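Side-chain contacts in rhamnosidase B (Bacillus sp., PDB 2OKX), which probably hydrolyses terminal alpha-L-rhamnose residues from glycosides with inversion of the anomeric centre, as a family 78 glycoside hydrolase: residues A[62-67]-A[597-602]; A[560-565]-A[571-576]. One frame throughout, in Å; residues are numbered along the deposited sequence.

Contact 1 (A[62-67]-A[597-602])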
loop_
_atom_site.group_PDB
_atom_site.type_symbol
_atom_site.label_atom_id
_atom_site.label_comp_id
_atom_site.label_asym_id
_atom_site.label_seq_id
_atom_site.Cartn_x
_atom_site.Cartn_y
_atom_site.Cartn_z
ATOM N N GLY A 62 -12.999 -4.224 -10.111
ATOM C CA GLY A 62 -12.096 -3.396 -10.889
ATOM C C GLY A 62 -12.485 -1.932 -10.804
ATOM O O GLY A 62 -13.197 -1.532 -9.885
ATOM N N PRO A 63 -11.973 -1.089 -11.711
ATOM C CA PRO A 63 -11.027 -1.477 -12.760
ATOM C C PRO A 63 -9.629 -1.431 -12.146
ATOM O O PRO A 63 -9.487 -1.114 -10.969
ATOM C CB PRO A 63 -11.225 -0.387 -13.805
ATOM C CG PRO A 63 -11.439 0.830 -12.942
ATOM C CD PRO A 63 -12.404 0.312 -11.883
ATOM N N VAL A 64 -8.603 -1.754 -12.924
ATOM C CA VAL A 64 -7.245 -1.679 -12.400
ATOM C C VAL A 64 -6.962 -0.186 -12.244
ATOM O O VAL A 64 -7.668 0.638 -12.830
ATOM C CB VAL A 64 -6.224 -2.321 -13.366
ATOM C CG1 VAL A 64 -6.499 -3.819 -13.489
ATOM C CG2 VAL A 64 -6.292 -1.657 -14.731
ATOM N N ARG A 65 -5.954 0.174 -11.458
ATOM C CA ARG A 65 -5.666 1.591 -11.264
ATOM C C ARG A 65 -5.245 2.241 -12.578
ATOM O O ARG A 65 -4.477 1.663 -13.354
ATOM C CB ARG A 65 -4.602 1.785 -10.176
ATOM C CG ARG A 65 -3.211 1.267 -10.500
ATOM C CD ARG A 65 -2.403 1.122 -9.210
ATOM N NE ARG A 65 -2.873 -0.017 -8.417
ATOM C CZ ARG A 65 -2.618 -0.197 -7.126
ATOM N NH1 ARG A 65 -1.895 0.694 -6.460
ATOM N NH2 ARG A 65 -3.075 -1.280 -6.500
ATOM N N SER A 66 -5.761 3.443 -12.827
ATOM C CA SER A 66 -5.467 4.158 -14.069
ATOM C C SER A 66 -5.261 5.659 -13.921
ATOM O O SER A 66 -5.606 6.256 -12.902
ATOM C CB SER A 66 -6.625 4.003 -15.066
ATOM O OG SER A 66 -7.213 2.722 -15.045
ATOM N N TRP A 67 -4.678 6.253 -14.960
ATOM C CA TRP A 67 -4.539 7.702 -15.039
ATOM C C TRP A 67 -5.861 7.939 -15.775
ATOM O O TRP A 67 -6.151 7.254 -16.760
ATOM C CB TRP A 67 -3.392 8.134 -15.963
ATOM C CG TRP A 67 -2.006 7.856 -15.475
ATOM C CD1 TRP A 67 -1.159 6.878 -15.918
ATOM C CD2 TRP A 67 -1.279 8.599 -14.488
ATOM N NE1 TRP A 67 0.050 6.970 -15.271
ATOM C CE2 TRP A 67 0.005 8.015 -14.388
ATOM C CE3 TRP A 67 -1.586 9.701 -13.677
ATOM C CZ2 TRP A 67 0.982 8.498 -13.512
ATOM C CZ3 TRP A 67 -0.615 10.181 -12.805
ATOM C CH2 TRP A 67 0.656 9.578 -12.731
ATOM N N VAL A 597 4.709 -6.871 -14.618
ATOM C CA VAL A 597 5.899 -6.037 -14.648
ATOM C C VAL A 597 5.797 -4.991 -15.760
ATOM O O VAL A 597 6.008 -3.804 -15.515
ATOM C CB VAL A 597 7.177 -6.879 -14.858
ATOM C CG1 VAL A 597 8.389 -5.971 -14.888
ATOM C CG2 VAL A 597 7.311 -7.918 -13.739
ATOM N N GLU A 598 5.469 -5.419 -16.976
ATOM C CA GLU A 598 5.362 -4.459 -18.068
ATOM C C GLU A 598 4.266 -3.433 -17.793
ATOM O O GLU A 598 4.438 -2.245 -18.073
ATOM C CB GLU A 598 5.088 -5.153 -19.406
ATOM C CG GLU A 598 5.041 -4.145 -20.553
ATOM C CD GLU A 598 4.956 -4.773 -21.925
ATOM O OE1 GLU A 598 4.684 -4.023 -22.884
ATOM O OE2 GLU A 598 5.163 -5.999 -22.051
ATOM N N ARG A 599 3.143 -3.888 -17.246
ATOM C CA ARG A 599 2.045 -2.977 -16.929
ATOM C C ARG A 599 2.547 -1.863 -16.019
ATOM O O ARG A 599 2.251 -0.694 -16.239
ATOM C CB ARG A 599 0.894 -3.723 -16.238
ATOM C CG ARG A 599 -0.128 -2.794 -15.580
ATOM C CD ARG A 599 -1.319 -3.541 -14.994
ATOM N NE ARG A 599 -2.011 -2.721 -14.001
ATOM C CZ ARG A 599 -2.685 -1.607 -14.273
ATOM N NH1 ARG A 599 -2.776 -1.171 -15.526
ATOM N NH2 ARG A 599 -3.238 -0.911 -13.284
ATOM N N CYS A 600 3.316 -2.229 -15.001
ATOM C CA CYS A 600 3.844 -1.242 -14.070
ATOM C C CYS A 600 4.838 -0.297 -14.729
ATOM O O CYS A 600 4.783 0.915 -14.514
ATOM C CB CYS A 600 4.501 -1.940 -12.875
ATOM S SG CYS A 600 3.300 -2.776 -11.801
ATOM N N LEU A 601 5.747 -0.849 -15.528
ATOM C CA LEU A 601 6.743 -0.031 -16.208
ATOM C C LEU A 601 6.073 0.967 -17.155
ATOM O O LEU A 601 6.527 2.103 -17.290
ATOM C CB LEU A 601 7.716 -0.920 -16.987
ATOM C CG LEU A 601 8.526 -1.932 -16.168
ATOM C CD1 LEU A 601 9.412 -2.744 -17.097
ATOM C CD2 LEU A 601 9.365 -1.215 -15.125
ATOM N N ASN A 602 4.992 0.540 -17.802
ATOM C CA ASN A 602 4.265 1.393 -18.740
ATOM C C ASN A 602 3.475 2.516 -18.065
ATOM O O ASN A 602 3.190 3.535 -18.691
ATOM C CB ASN A 602 3.309 0.551 -19.597
ATOM C CG ASN A 602 4.029 -0.256 -20.669
ATOM O OD1 ASN A 602 3.485 -1.225 -21.201
ATOM N ND2 ASN A 602 5.249 0.149 -20.998
#
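Arg599 reaches from helix 595-603 to the loop between strands 57-62 and 70-77 and touches Val64 and Arg65 with its guanidinium group. The polar part is one hydrogen bond: NH2 of Arg599 donates to the backbone O of Arg65 at 2.9 Å, with an N-H...O angle of 162°. The donor lies in the carbonyl plane on a lone pair of the oxygen, and the oxygen sits at the guanidinium edge, so both groups are used in their preferred directions. With CG anti to the backbone N (chi1 166°) and the chain extended to NE, Arg599 bridges the gap; arginine suits the place because its long chain ends in a flat group with several N-H donors.

The apolar part comes from Val64, whose branched side chain lies over one guanidinium face; its CB is 3.3 Å from NH2 of Arg599 and its CG2 3.6 Å from CZ of Arg599. CG of Arg65 adds a methylene 3.5 Å from the same NH2.

The like charges are probably tolerated because acids stand among them: Asp563 bridges both arginines, Asp194 takes NH1 of Arg599 and Glu562 takes NH2 of Arg65. Phe72 adds a cation-pi contact with Arg599. One edge thus serves the carbonyl of Arg65 while a face takes the hydrocarbon of Val64, and the buried charge is probably stabilised by the neighbouring acids.

Contact 2 (A[560-565]-A[571-576])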
loop_
_atom_site.group_PDB
_atom_site.type_symbol
_atom_site.label_atom_id
_atom_site.label_comp_id
_atom_site.label_asym_id
_atom_site.label_seq_id
_atom_site.Cartn_x
_atom_site.Cartn_y
_atom_site.Cartn_z
ATOM N N CYS A 560 2.113 -8.529 -2.225
ATOM C CA CYS A 560 2.427 -7.214 -2.760
ATOM C C CYS A 560 2.260 -7.182 -4.272
ATOM O O CYS A 560 2.825 -6.325 -4.949
ATOM C CB CYS A 560 3.848 -6.803 -2.384
ATOM S SG CYS A 560 4.026 -6.431 -0.627
ATOM N N MET A 561 1.492 -8.136 -4.791
ATOM C CA MET A 561 1.207 -8.203 -6.216
ATOM C C MET A 561 -0.309 -8.147 -6.391
ATOM O O MET A 561 -1.004 -9.145 -6.190
ATOM C CB MET A 561 1.767 -9.495 -6.829
ATOM C CG MET A 561 3.284 -9.496 -7.001
ATOM S SD MET A 561 3.977 -11.079 -7.557
ATOM C CE MET A 561 3.587 -11.043 -9.313
ATOM N N GLU A 562 -0.815 -6.961 -6.725
ATOM C CA GLU A 562 -2.244 -6.755 -6.956
ATOM C C GLU A 562 -2.348 -6.530 -8.461
ATOM O O GLU A 562 -1.753 -7.277 -9.234
ATOM C CB GLU A 562 -2.734 -5.511 -6.200
ATOM C CG GLU A 562 -2.506 -5.566 -4.689
ATOM C CD GLU A 562 -3.094 -4.374 -3.951
ATOM O OE1 GLU A 562 -2.914 -4.303 -2.717
ATOM O OE2 GLU A 562 -3.734 -3.509 -4.595
ATOM N N ASP A 563 -3.090 -5.508 -8.881
ATOM C CA ASP A 563 -3.192 -5.206 -10.309
ATOM C C ASP A 563 -1.847 -4.603 -10.727
ATOM O O ASP A 563 -1.529 -4.499 -11.914
ATOM C CB ASP A 563 -4.332 -4.224 -10.570
ATOM C CG ASP A 563 -4.173 -2.937 -9.800
ATOM O OD1 ASP A 563 -3.874 -1.902 -10.432
ATOM O OD2 ASP A 563 -4.337 -2.968 -8.560
ATOM N N THR A 564 -1.068 -4.207 -9.725
ATOM C CA THR A 564 0.274 -3.662 -9.919
ATOM C C THR A 564 1.059 -4.124 -8.699
ATOM O O THR A 564 0.472 -4.626 -7.739
ATOM C CB THR A 564 0.312 -2.114 -9.887
ATOM O OG1 THR A 564 -0.101 -1.659 -8.591
ATOM C CG2 THR A 564 -0.594 -1.517 -10.955
ATOM N N PHE A 565 2.379 -3.983 -8.734
ATOM C CA PHE A 565 3.166 -4.324 -7.557
ATOM C C PHE A 565 2.782 -3.216 -6.580
ATOM O O PHE A 565 2.413 -2.121 -7.009
ATOM C CB PHE A 565 4.670 -4.219 -7.842
ATOM C CG PHE A 565 5.220 -5.355 -8.655
ATOM C CD1 PHE A 565 5.637 -5.151 -9.966
ATOM C CD2 PHE A 565 5.333 -6.626 -8.104
ATOM C CE1 PHE A 565 6.163 -6.202 -10.720
ATOM C CE2 PHE A 565 5.858 -7.686 -8.847
ATOM C CZ PHE A 565 6.273 -7.471 -10.160
ATOM N N TYR A 571 -0.903 -0.691 5.079
ATOM C CA TYR A 571 -0.929 0.768 5.074
ATOM C C TYR A 571 -1.209 1.491 3.762
ATOM O O TYR A 571 -2.004 2.435 3.745
ATOM C CB TYR A 571 0.374 1.339 5.656
ATOM C CG TYR A 571 0.619 0.968 7.102
ATOM C CD1 TYR A 571 1.252 -0.227 7.438
ATOM C CD2 TYR A 571 0.161 1.786 8.136
ATOM C CE1 TYR A 571 1.419 -0.605 8.768
ATOM C CE2 TYR A 571 0.319 1.419 9.470
ATOM C CZ TYR A 571 0.944 0.223 9.780
ATOM O OH TYR A 571 1.059 -0.169 11.094
ATOM N N GLU A 572 -0.596 1.057 2.662
ATOM C CA GLU A 572 -0.768 1.790 1.411
ATOM C C GLU A 572 -1.381 1.122 0.177
ATOM O O GLU A 572 -2.268 1.706 -0.452
ATOM C CB GLU A 572 0.581 2.417 1.035
ATOM C CG GLU A 572 1.358 2.928 2.255
ATOM C CD GLU A 572 2.485 3.883 1.901
ATOM O OE1 GLU A 572 3.357 4.120 2.766
ATOM O OE2 GLU A 572 2.495 4.409 0.770
ATOM N N GLN A 573 -0.915 -0.076 -0.181
ATOM C CA GLN A 573 -1.427 -0.764 -1.370
ATOM C C GLN A 573 -1.144 0.126 -2.587
ATOM O O GLN A 573 -1.919 0.166 -3.549
ATOM C CB GLN A 573 -2.936 -1.016 -1.239
ATOM C CG GLN A 573 -3.312 -2.049 -0.174
ATOM C CD GLN A 573 -4.797 -2.036 0.175
ATOM O OE1 GLN A 573 -5.650 -1.818 -0.684
ATOM N NE2 GLN A 573 -5.107 -2.293 1.443
ATOM N N VAL A 574 -0.015 0.827 -2.526
ATOM C CA VAL A 574 0.408 1.750 -3.580
ATOM C C VAL A 574 1.541 1.217 -4.454
ATOM O O VAL A 574 2.476 0.587 -3.959
ATOM C CB VAL A 574 0.875 3.095 -2.962
ATOM C CG1 VAL A 574 1.488 3.995 -4.035
ATOM C CG2 VAL A 574 -0.304 3.799 -2.303
ATOM N N PHE A 575 1.455 1.478 -5.756
ATOM C CA PHE A 575 2.511 1.058 -6.656
ATOM C C PHE A 575 3.656 2.062 -6.563
ATOM O O PHE A 575 3.648 3.101 -7.232
ATOM C CB PHE A 575 2.004 0.963 -8.102
ATOM C CG PHE A 575 3.104 0.891 -9.138
ATOM C CD1 PHE A 575 4.326 0.284 -8.848
ATOM C CD2 PHE A 575 2.916 1.438 -10.404
ATOM C CE1 PHE A 575 5.343 0.227 -9.807
ATOM C CE2 PHE A 575 3.922 1.387 -11.369
ATOM C CZ PHE A 575 5.140 0.782 -11.069
ATOM N N TRP A 576 4.624 1.758 -5.705
ATOM C CA TRP A 576 5.793 2.604 -5.553
ATOM C C TRP A 576 6.827 2.069 -6.534
ATOM O O TRP A 576 7.149 0.880 -6.532
ATOM C CB TRP A 576 6.328 2.546 -4.125
ATOM C CG TRP A 576 5.601 3.450 -3.167
ATOM C CD1 TRP A 576 4.500 3.147 -2.414
ATOM C CD2 TRP A 576 5.974 4.786 -2.814
ATOM N NE1 TRP A 576 4.174 4.213 -1.601
ATOM C CE2 TRP A 576 5.066 5.229 -1.827
ATOM C CE3 TRP A 576 6.996 5.651 -3.231
ATOM C CZ2 TRP A 576 5.150 6.500 -1.247
ATOM C CZ3 TRP A 576 7.081 6.917 -2.653
ATOM C CH2 TRP A 576 6.163 7.327 -1.670
HETATM O O HOH W 1 -5.554 -1.937 -3.395
#
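Glu562 and Thr564 meet Gln573 and Phe575 where the chain passes from helix 544-559 to helix 577-590, within the six-hairpin glycosidase domain, an (alpha/alpha)6 barrel; the contact joins two parts of this one interhelical loop. Along 571-576, Glu572 is tied at OE2 to Trp576, whose NE1 donates a hydrogen bond of 2.9 Å to OE2 of Glu572, meeting the carboxylate from above its plane. OE1 of Glu572 pairs with Arg858 and binds a glycerol, probably from the crystallisation liquor.

Gln573 follows, crossing Glu562 at about a right angle. Its aliphatic CG lies 3.4 Å from OE1 of Glu562, and the carboxylate and amide planes are turned 59° apart. The two groups are joined through a water that donates to both OE2 of Glu562 and OE1 of Gln573. A glutamine suits this place because its amide also gives NE2 to the backbone O of Pro569, while Glu562 is paired with Arg65.

Val574 turns its side chain away from 560-565, so the next contact falls to Phe575, whose CB lies 3.4 Å from OG1 of Thr564. Setting CG of Phe575 anti to its backbone N (chi1 165°) leaves ring atom CD1 3.6 Å from O of Phe565. The Thr564 hydroxyl donates to O of Phe565 at 3.0 Å from OG1, from above the carbonyl plane; a threonine suits the place because its short hydroxyl can touch CB of Phe575 and make this bond as well. A valine here would probably leave O of Phe565 without its hydroxyl donor. The same carbonyl oxygen receives a CA-H...O contact from Phe575, whose CA is 3.2 Å from O of Phe565, with an angle of 136° at the hydrogen.

How the contacts relate
The centres of contacts 1 and 2 lie about 10 Å apart, and contact 2 is nested in the long chain loop closed by contact 1. The segments of contact 1 lie 530 residues apart and join a loop of the N-terminal beta region to helix 595-603 of the six-hairpin domain; contact 2 is local, inside the loop between helices 544-559 and 577-590, one helix earlier than 595-603. They touch directly: NH1 of Arg65 lies 3.0 Å from O of Gln573, a probable hydrogen bond, and Phe575 packs on Cys600. Residues 560-576 pack beside this junction, touching both the 62-67 loop and helix 595-603, so the two contacts belong to one buried interface.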